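Local coordinates for protein secretin XcpQ (Pseudomonas aeruginosa, PDB 4E9J) that forms the outer membrane channel of the type II secretion system, exporting proteins such as elastase LasB, and is represented here by its periplasmic N0, N1 and N2 domains, at residues A[210-215]-A[219-224]; A[179-184]-A[235-240]; A[126-131]-A[165-170]. One frame throughout, in Å; residues are numbered along the deposited sequence.

In the fold
Interactions 1 and 2 belong to the N2 domain and interaction 3 to N1. The hairpin of interaction 1 and strand 178-182 of interaction 2 are neighbours in one antiparallel sheet, and the centres of interactions 1 and 2 lie about 9 Å apart; Ile223 N meets Ser179 O at 2.8 Å, a probable hydrogen bond. Interaction 3 lies within N1, on the side that faces N2, its centre about 13 Å from that of interaction 1. There the two domains touch directly, with Leu131 CD1 3.5 Å from Leu224 CD2. Interactions 2 and 3 are about 21 Å apart between centres and about 7 Å between nearest atoms. Both reach the second subunit, and so does Arg220 of interaction 1.

Interaction 1. Residues A[210-215]-A[219-224]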
loop_
_atom_site.group_PDB
_atom_site.type_symbol
_atom_site.label_atom_id
_atom_site.label_comp_id
_atom_site.label_asym_id
_atom_site.label_seq_id
_atom_site.Cartn_x
_atom_site.Cartn_y
_atom_site.Cartn_z
ATOM N N ALA A 210 -13.499 -19.414 -12.593
ATOM C CA ALA A 210 -13.021 -18.067 -12.301
ATOM C C ALA A 210 -13.922 -17.409 -11.240
ATOM O O ALA A 210 -14.967 -17.947 -10.912
ATOM C CB ALA A 210 -12.967 -17.237 -13.565
ATOM N N GLN A 211 -13.473 -16.306 -10.647
ATOM C CA GLN A 211 -14.195 -15.627 -9.556
ATOM C C GLN A 211 -14.004 -14.116 -9.723
ATOM O O GLN A 211 -13.010 -13.724 -10.333
ATOM C CB GLN A 211 -13.646 -16.147 -8.216
ATOM C CG GLN A 211 -14.021 -15.341 -6.963
ATOM C CD GLN A 211 -13.407 -15.909 -5.703
ATOM O OE1 GLN A 211 -12.884 -17.022 -5.672
ATOM N NE2 GLN A 211 -13.471 -15.159 -4.621
ATOM N N VAL A 212 -14.972 -13.293 -9.242
ATOM C CA VAL A 212 -14.969 -11.815 -9.346
ATOM C C VAL A 212 -14.928 -11.234 -7.965
ATOM O O VAL A 212 -15.681 -11.715 -7.131
ATOM C CB VAL A 212 -16.276 -11.258 -10.014
ATOM C CG1 VAL A 212 -16.173 -9.750 -10.250
ATOM C CG2 VAL A 212 -16.610 -11.940 -11.314
ATOM N N ILE A 213 -14.150 -10.152 -7.736
ATOM C CA ILE A 213 -14.170 -9.353 -6.516
ATOM C C ILE A 213 -14.451 -7.918 -7.003
ATOM O O ILE A 213 -13.681 -7.369 -7.805
ATOM C CB ILE A 213 -12.865 -9.414 -5.685
ATOM C CG1 ILE A 213 -12.727 -10.824 -5.025
ATOM C CG2 ILE A 213 -12.833 -8.299 -4.632
ATOM C CD1 ILE A 213 -11.378 -11.118 -4.377
ATOM N N ALA A 214 -15.544 -7.336 -6.492
ATOM C CA ALA A 214 -15.918 -5.972 -6.804
ATOM C C ALA A 214 -15.023 -5.019 -5.986
ATOM O O ALA A 214 -14.758 -5.301 -4.834
ATOM C CB ALA A 214 -17.382 -5.775 -6.441
ATOM N N ASP A 215 -14.531 -3.933 -6.565
ATOM C CA ASP A 215 -13.766 -2.910 -5.836
ATOM C C ASP A 215 -14.423 -1.605 -6.176
ATOM O O ASP A 215 -14.060 -0.925 -7.138
ATOM C CB ASP A 215 -12.277 -2.956 -6.187
ATOM C CG ASP A 215 -11.403 -1.920 -5.501
ATOM O OD1 ASP A 215 -11.908 -1.210 -4.606
ATOM O OD2 ASP A 215 -10.190 -1.879 -5.799
ATOM N N ASN A 219 -14.314 1.675 -8.874
ATOM C CA ASN A 219 -15.199 1.163 -9.901
ATOM C C ASN A 219 -14.475 0.172 -10.809
ATOM O O ASN A 219 -14.483 0.317 -12.044
ATOM C CB ASN A 219 -15.847 2.305 -10.715
ATOM C CG ASN A 219 -17.116 1.848 -11.403
ATOM O OD1 ASN A 219 -17.969 1.261 -10.781
ATOM N ND2 ASN A 219 -17.282 2.056 -12.695
ATOM N N ARG A 220 -13.841 -0.821 -10.191
ATOM C CA ARG A 220 -13.090 -1.840 -10.930
ATOM C C ARG A 220 -13.362 -3.264 -10.425
ATOM O O ARG A 220 -13.754 -3.469 -9.269
ATOM C CB ARG A 220 -11.601 -1.505 -10.867
ATOM C CG ARG A 220 -10.973 -1.780 -9.555
ATOM C CD ARG A 220 -9.519 -1.358 -9.499
ATOM N NE ARG A 220 -8.923 -1.836 -8.252
ATOM C CZ ARG A 220 -7.621 -1.979 -8.012
ATOM N NH1 ARG A 220 -7.208 -2.466 -6.850
ATOM N NH2 ARG A 220 -6.727 -1.655 -8.939
ATOM N N LEU A 221 -13.134 -4.248 -11.302
ATOM C CA LEU A 221 -13.304 -5.658 -11.001
ATOM C C LEU A 221 -11.952 -6.303 -10.891
ATOM O O LEU A 221 -11.066 -6.030 -11.706
ATOM C CB LEU A 221 -14.044 -6.375 -12.143
ATOM C CG LEU A 221 -15.427 -5.868 -12.483
ATOM C CD1 LEU A 221 -15.971 -6.608 -13.689
ATOM C CD2 LEU A 221 -16.357 -5.992 -11.300
ATOM N N ILE A 222 -11.821 -7.224 -9.947
ATOM C CA ILE A 222 -10.617 -8.051 -9.789
ATOM C C ILE A 222 -11.067 -9.461 -10.131
ATOM O O ILE A 222 -12.001 -9.946 -9.515
ATOM C CB ILE A 222 -10.049 -7.951 -8.390
ATOM C CG1 ILE A 222 -9.591 -6.517 -8.103
ATOM C CG2 ILE A 222 -8.905 -8.943 -8.199
ATOM C CD1 ILE A 222 -9.460 -6.214 -6.599
ATOM N N ILE A 223 -10.496 -10.052 -11.179
ATOM C CA ILE A 223 -10.875 -11.371 -11.658
ATOM C C ILE A 223 -9.783 -12.373 -11.288
ATOM O O ILE A 223 -8.615 -12.167 -11.620
ATOM C CB ILE A 223 -11.075 -11.343 -13.186
ATOM C CG1 ILE A 223 -11.972 -10.159 -13.648
ATOM C CG2 ILE A 223 -11.604 -12.722 -13.697
ATOM C CD1 ILE A 223 -13.358 -10.076 -12.950
ATOM N N LEU A 224 -10.176 -13.480 -10.652
ATOM C CA LEU A 224 -9.271 -14.546 -10.235
ATOM C C LEU A 224 -9.704 -15.842 -10.843
ATOM O O LEU A 224 -10.825 -15.958 -11.335
ATOM C CB LEU A 224 -9.300 -14.680 -8.743
ATOM C CG LEU A 224 -8.726 -13.479 -8.025
ATOM C CD1 LEU A 224 -9.806 -12.841 -7.156
ATOM C CD2 LEU A 224 -7.492 -13.860 -7.255
#
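With chi1 at 179°, the Asp215 carboxylate swings opposite its own backbone N, while a chi1 of 74° sets CG of Arg220 between N and the carbonyl carbon, from where the arginine runs extended to NE. The two side chains lie alongside each other and meet in a salt bridge, NE of Arg220 giving its N-H to OD2 of Asp215 at 2.8 Å. OD2 takes NE on its anti side, well out of the carboxylate plane, and a weak second bond comes to the same oxygen from NH1 of Arg220. Carboxylate and guanidinium planes are turned 69° apart. NH2 of Arg220 bonds to Tyr178 OH of the second subunit, which carries this end of the arginine into the dimer interface. Strands 211-215 and 220-224 form the beta hairpin of the N2 domain, and a G1 beta bulge marks its turn end, where Asn219 and Arg220 both face Asp215. Six backbone bonds zip the strands together, among them Ile213 N to Ile222 O at 2.8 Å. On the same face as the salt bridge, CD1 of Ile213 presses on CD1 of Leu224 at 3.6 Å. On the other face, CG1 of Val212 touches both CD2 of Leu221 and CD1 of Ile223, each at 3.9 Å; Leu195 of helix 188-201 and Leu233 of helix 227-240 pack against that face.

Interaction 2. Residues A[179-184]-A[235-240]; sequences SVINLR and QLAQSL
Ile181 points from strand 178-182 toward helix 227-240, where it meets Ala237 and Gln238. This is a strand-to-helix contact of the N2 domain, whose three-stranded antiparallel sheet with two helices has the order strand, helix, strand, strand, helix, consistent with the KH-like fold of secretin N-domains. The first branch to consider is CD1, at the end of the longer arm of Ile181. It runs up against the methyl of Ala237, with CD1 of the isoleucine 3.4 Å from CB of the alanine; that is shorter than a normal carbon-carbon contact, and the exact closeness is doubtful. The other branch, CG2, takes a different partner. It lies above the plane of the Gln238 amide at the NE2 end, 3.3 Å from NE2 and 3.8 Å from CD of that residue, while the two side chains as a whole cross obliquely. With CG of Gln238 beside the backbone N (chi1 -68°), the bend at chi2 (-70°) turns the amide to the strand, and the amide reaches it although CB does not point at it. NE2 also makes a weak hydrogen bond to OD2 of Asp177 of the second subunit. Strand 178-182 itself pairs antiparallel with a strand of that subunit through Ser179 and Val180, making one continuous sheet across the dimer. Ala237 also packs on Leu195 of helix 188-201 and on Leu221 of the central strand. One turn of the helix carries its own side-chain bond, Ser239 OG donating to Leu236 O at 2.7 Å.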
loop_
_atom_site.group_PDB
_atom_site.type_symbol
_atom_site.label_atom_id
_atom_site.label_comp_id
_atom_site.label_asym_id
_atom_site.label_seq_id
_atom_site.Cartn_x
_atom_site.Cartn_y
_atom_site.Cartn_z
ATOM N N SER A 179 -6.502 -10.437 -12.725
ATOM C CA SER A 179 -6.637 -9.376 -13.724
ATOM C C SER A 179 -7.546 -8.293 -13.163
ATOM O O SER A 179 -8.501 -8.598 -12.446
ATOM C CB SER A 179 -7.211 -9.889 -15.035
ATOM O OG SER A 179 -6.202 -10.620 -15.695
ATOM N N VAL A 180 -7.234 -7.043 -13.476
ATOM C CA VAL A 180 -7.991 -5.874 -13.047
ATOM C C VAL A 180 -8.621 -5.168 -14.254
ATOM O O VAL A 180 -7.929 -4.912 -15.241
ATOM C CB VAL A 180 -7.070 -4.935 -12.261
ATOM C CG1 VAL A 180 -7.763 -3.615 -11.972
ATOM C CG2 VAL A 180 -6.587 -5.613 -10.987
ATOM N N ILE A 181 -9.940 -4.858 -14.155
ATOM C CA ILE A 181 -10.702 -4.137 -15.178
ATOM C C ILE A 181 -11.323 -2.907 -14.567
ATOM O O ILE A 181 -12.183 -3.037 -13.707
ATOM C CB ILE A 181 -11.787 -4.985 -15.828
ATOM C CG1 ILE A 181 -11.209 -6.235 -16.427
ATOM C CG2 ILE A 181 -12.557 -4.163 -16.907
ATOM C CD1 ILE A 181 -12.244 -7.214 -16.768
ATOM N N ASN A 182 -10.935 -1.735 -15.044
ATOM C CA ASN A 182 -11.461 -0.445 -14.604
ATOM C C ASN A 182 -12.672 -0.183 -15.468
ATOM O O ASN A 182 -12.523 0.027 -16.647
ATOM C CB ASN A 182 -10.427 0.642 -14.826
ATOM C CG ASN A 182 -9.185 0.380 -14.046
ATOM O OD1 ASN A 182 -9.129 0.643 -12.869
ATOM N ND2 ASN A 182 -8.182 -0.206 -14.668
ATOM N N LEU A 183 -13.868 -0.251 -14.922
ATOM C CA LEU A 183 -15.083 -0.084 -15.720
ATOM C C LEU A 183 -15.318 1.382 -16.060
ATOM O O LEU A 183 -15.448 2.193 -15.155
ATOM C CB LEU A 183 -16.291 -0.666 -14.974
ATOM C CG LEU A 183 -16.208 -2.121 -14.560
ATOM C CD1 LEU A 183 -17.216 -2.410 -13.502
ATOM C CD2 LEU A 183 -16.384 -3.047 -15.737
ATOM N N ARG A 184 -15.348 1.729 -17.358
ATOM C CA ARG A 184 -15.572 3.123 -17.779
ATOM C C ARG A 184 -17.067 3.513 -17.818
ATOM O O ARG A 184 -17.385 4.661 -17.576
ATOM C CB ARG A 184 -14.924 3.364 -19.169
ATOM C CG ARG A 184 -15.000 4.796 -19.651
ATOM C CD ARG A 184 -14.173 5.030 -20.905
ATOM N NE ARG A 184 -14.232 6.424 -21.348
ATOM C CZ ARG A 184 -13.749 6.891 -22.499
ATOM N NH1 ARG A 184 -13.166 6.068 -23.372
ATOM N NH2 ARG A 184 -13.850 8.182 -22.794
ATOM N N GLN A 235 -12.566 -11.471 -20.775
ATOM C CA GLN A 235 -13.228 -11.146 -22.043
ATOM C C GLN A 235 -14.716 -10.888 -21.828
ATOM O O GLN A 235 -15.229 -9.905 -22.342
ATOM C CB GLN A 235 -13.031 -12.272 -23.085
ATOM N N LEU A 236 -15.393 -11.761 -21.055
ATOM C CA LEU A 236 -16.818 -11.629 -20.709
ATOM C C LEU A 236 -17.083 -10.312 -19.976
ATOM O O LEU A 236 -18.086 -9.670 -20.262
ATOM C CB LEU A 236 -17.287 -12.798 -19.821
ATOM C CG LEU A 236 -18.821 -12.884 -19.593
ATOM C CD1 LEU A 236 -19.563 -13.223 -20.885
ATOM C CD2 LEU A 236 -19.178 -13.911 -18.524
ATOM N N ALA A 237 -16.224 -9.948 -18.996
ATOM C CA ALA A 237 -16.333 -8.680 -18.253
ATOM C C ALA A 237 -16.228 -7.482 -19.182
ATOM O O ALA A 237 -17.006 -6.529 -19.045
ATOM C CB ALA A 237 -15.268 -8.605 -17.177
ATOM N N GLN A 238 -15.363 -7.553 -20.190
ATOM C CA GLN A 238 -15.256 -6.449 -21.134
ATOM C C GLN A 238 -16.530 -6.223 -21.953
ATOM O O GLN A 238 -16.890 -5.067 -22.162
ATOM C CB GLN A 238 -13.978 -6.570 -21.974
ATOM C CG GLN A 238 -12.702 -6.351 -21.125
ATOM C CD GLN A 238 -12.516 -4.936 -20.667
ATOM O OE1 GLN A 238 -13.330 -4.054 -20.948
ATOM N NE2 GLN A 238 -11.419 -4.683 -19.953
ATOM N N SER A 239 -17.313 -7.289 -22.242
ATOM C CA SER A 239 -18.593 -7.144 -22.946
ATOM C C SER A 239 -19.685 -6.434 -22.115
ATOM O O SER A 239 -20.652 -5.956 -22.696
ATOM C CB SER A 239 -19.101 -8.500 -23.449
ATOM O OG SER A 239 -19.719 -9.276 -22.431
ATOM N N LEU A 240 -19.571 -6.396 -20.776
ATOM C CA LEU A 240 -20.542 -5.703 -19.924
ATOM C C LEU A 240 -20.239 -4.216 -19.816
ATOM O O LEU A 240 -21.104 -3.454 -19.391
ATOM C CB LEU A 240 -20.570 -6.303 -18.510
ATOM C CG LEU A 240 -20.839 -7.807 -18.434
ATOM C CD1 LEU A 240 -20.845 -8.271 -16.979
ATOM C CD2 LEU A 240 -22.148 -8.192 -19.144
#

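Interaction 3. Residues A[126-131]-A[165-170]; sequences SELIPL and DVIRQL
The two helices of the N1 domain, 125-132 and 157-171, meet here through a small set of buried aliphatic side chains, without a hydrogen bond between them. Their segment axes stay 11.0 Å apart at closest approach, a gap that the long side chains bridge, and are inclined at 127°. Leu128 and Leu170 share the bridging; Leu128 offers one methyl to each of two partners. Its chi1 of -56° puts CG beside the backbone N and opposite the carbonyl carbon, and from there CD1 touches CG2 of Ile167 at 4.1 Å while CD2 rests on CB of Leu170 at 3.9 Å. Leu128 and Leu170 run alongside in opposing directions, and CD1 of Leu170 reaches CB of Leu131, one turn further along the helix from Leu128, also at 3.9 Å. Around this group, His176, in the loop before strand 178-182, packs on Leu128 and Leu131, and its NE2 bonds to the carbonyl of Leu170. Ile167 leans on Leu151 of strand 150-155, and Leu131 faces Tyr178, Ile222 and Leu224 of the N2 sheet.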
loop_
_atom_site.group_PDB
_atom_site.type_symbol
_atom_site.label_atom_id
_atom_site.label_comp_id
_atom_site.label_asym_id
_atom_site.label_seq_id
_atom_site.Cartn_x
_atom_site.Cartn_y
_atom_site.Cartn_z
ATOM N N SER A 126 0.910 -12.360 1.948
ATOM C CA SER A 126 1.133 -11.276 0.982
ATOM C C SER A 126 0.298 -11.423 -0.283
ATOM O O SER A 126 -0.117 -10.422 -0.831
ATOM C CB SER A 126 2.612 -11.178 0.604
ATOM O OG SER A 126 3.040 -12.389 0.001
ATOM N N GLU A 127 0.031 -12.650 -0.734
ATOM C CA GLU A 127 -0.770 -12.865 -1.935
ATOM C C GLU A 127 -2.273 -12.589 -1.740
ATOM O O GLU A 127 -2.960 -12.360 -2.731
ATOM C CB GLU A 127 -0.521 -14.273 -2.472
ATOM C CG GLU A 127 0.915 -14.449 -2.934
ATOM C CD GLU A 127 1.313 -15.847 -3.357
ATOM O OE1 GLU A 127 0.437 -16.742 -3.340
ATOM O OE2 GLU A 127 2.501 -16.047 -3.711
ATOM N N LEU A 128 -2.803 -12.643 -0.490
ATOM C CA LEU A 128 -4.217 -12.376 -0.243
ATOM C C LEU A 128 -4.478 -10.886 -0.039
ATOM O O LEU A 128 -5.580 -10.458 -0.345
ATOM C CB LEU A 128 -4.733 -13.176 0.972
ATOM C CG LEU A 128 -4.538 -14.702 0.909
ATOM C CD1 LEU A 128 -5.022 -15.347 2.173
ATOM C CD2 LEU A 128 -5.315 -15.332 -0.276
ATOM N N ILE A 129 -3.480 -10.097 0.421
ATOM C CA ILE A 129 -3.618 -8.653 0.719
ATOM C C ILE A 129 -4.326 -7.846 -0.404
ATOM O O ILE A 129 -5.307 -7.147 -0.121
ATOM C CB ILE A 129 -2.234 -8.021 1.095
ATOM C CG1 ILE A 129 -1.650 -8.574 2.432
ATOM C CG2 ILE A 129 -2.299 -6.475 1.069
ATOM C CD1 ILE A 129 -1.858 -7.769 3.708
ATOM N N PRO A 130 -3.877 -7.898 -1.686
ATOM C CA PRO A 130 -4.601 -7.114 -2.718
ATOM C C PRO A 130 -6.031 -7.605 -2.975
ATOM O O PRO A 130 -6.865 -6.842 -3.473
ATOM C CB PRO A 130 -3.708 -7.195 -3.964
ATOM C CG PRO A 130 -2.534 -8.071 -3.598
ATOM C CD PRO A 130 -2.759 -8.676 -2.255
ATOM N N LEU A 131 -6.335 -8.863 -2.609
ATOM C CA LEU A 131 -7.677 -9.402 -2.814
ATOM C C LEU A 131 -8.638 -9.019 -1.675
ATOM O O LEU A 131 -9.850 -9.035 -1.865
ATOM C CB LEU A 131 -7.595 -10.911 -2.960
ATOM C CG LEU A 131 -6.507 -11.438 -3.926
ATOM C CD1 LEU A 131 -6.566 -12.933 -4.000
ATOM C CD2 LEU A 131 -6.626 -10.806 -5.314
ATOM N N ASP A 165 -14.330 -14.919 6.647
ATOM C CA ASP A 165 -14.913 -15.940 5.745
ATOM C C ASP A 165 -14.344 -15.831 4.333
ATOM O O ASP A 165 -14.167 -16.858 3.690
ATOM C CB ASP A 165 -16.444 -15.842 5.673
ATOM N N VAL A 166 -14.062 -14.604 3.851
ATOM C CA VAL A 166 -13.510 -14.370 2.506
ATOM C C VAL A 166 -12.088 -14.920 2.461
ATOM O O VAL A 166 -11.718 -15.582 1.496
ATOM C CB VAL A 166 -13.582 -12.868 2.110
ATOM C CG1 VAL A 166 -12.797 -12.578 0.826
ATOM C CG2 VAL A 166 -15.031 -12.424 1.955
ATOM N N ILE A 167 -11.312 -14.671 3.511
ATOM C CA ILE A 167 -9.945 -15.192 3.636
ATOM C C ILE A 167 -9.978 -16.718 3.633
ATOM O O ILE A 167 -9.212 -17.321 2.895
ATOM C CB ILE A 167 -9.208 -14.626 4.887
ATOM C CG1 ILE A 167 -8.963 -13.112 4.734
ATOM C CG2 ILE A 167 -7.879 -15.365 5.101
ATOM C CD1 ILE A 167 -8.643 -12.395 5.964
ATOM N N ARG A 168 -10.882 -17.338 4.427
ATOM C CA ARG A 168 -10.989 -18.803 4.465
ATOM C C ARG A 168 -11.300 -19.392 3.089
ATOM O O ARG A 168 -10.791 -20.458 2.752
ATOM C CB ARG A 168 -12.054 -19.273 5.474
ATOM N N GLN A 169 -12.139 -18.722 2.308
ATOM C CA GLN A 169 -12.482 -19.226 0.978
ATOM C C GLN A 169 -11.326 -18.997 0.005
ATOM O O GLN A 169 -11.004 -19.894 -0.770
ATOM C CB GLN A 169 -13.772 -18.571 0.451
ATOM N N LEU A 170 -10.709 -17.787 0.036
ATOM C CA LEU A 170 -9.583 -17.466 -0.862
ATOM C C LEU A 170 -8.389 -18.360 -0.571
ATOM O O LEU A 170 -7.719 -18.806 -1.503
ATOM C CB LEU A 170 -9.125 -16.014 -0.750
ATOM C CG LEU A 170 -10.019 -14.956 -1.304
ATOM C CD1 LEU A 170 -9.538 -13.561 -0.845
ATOM C CD2 LEU A 170 -10.117 -15.066 -2.784
#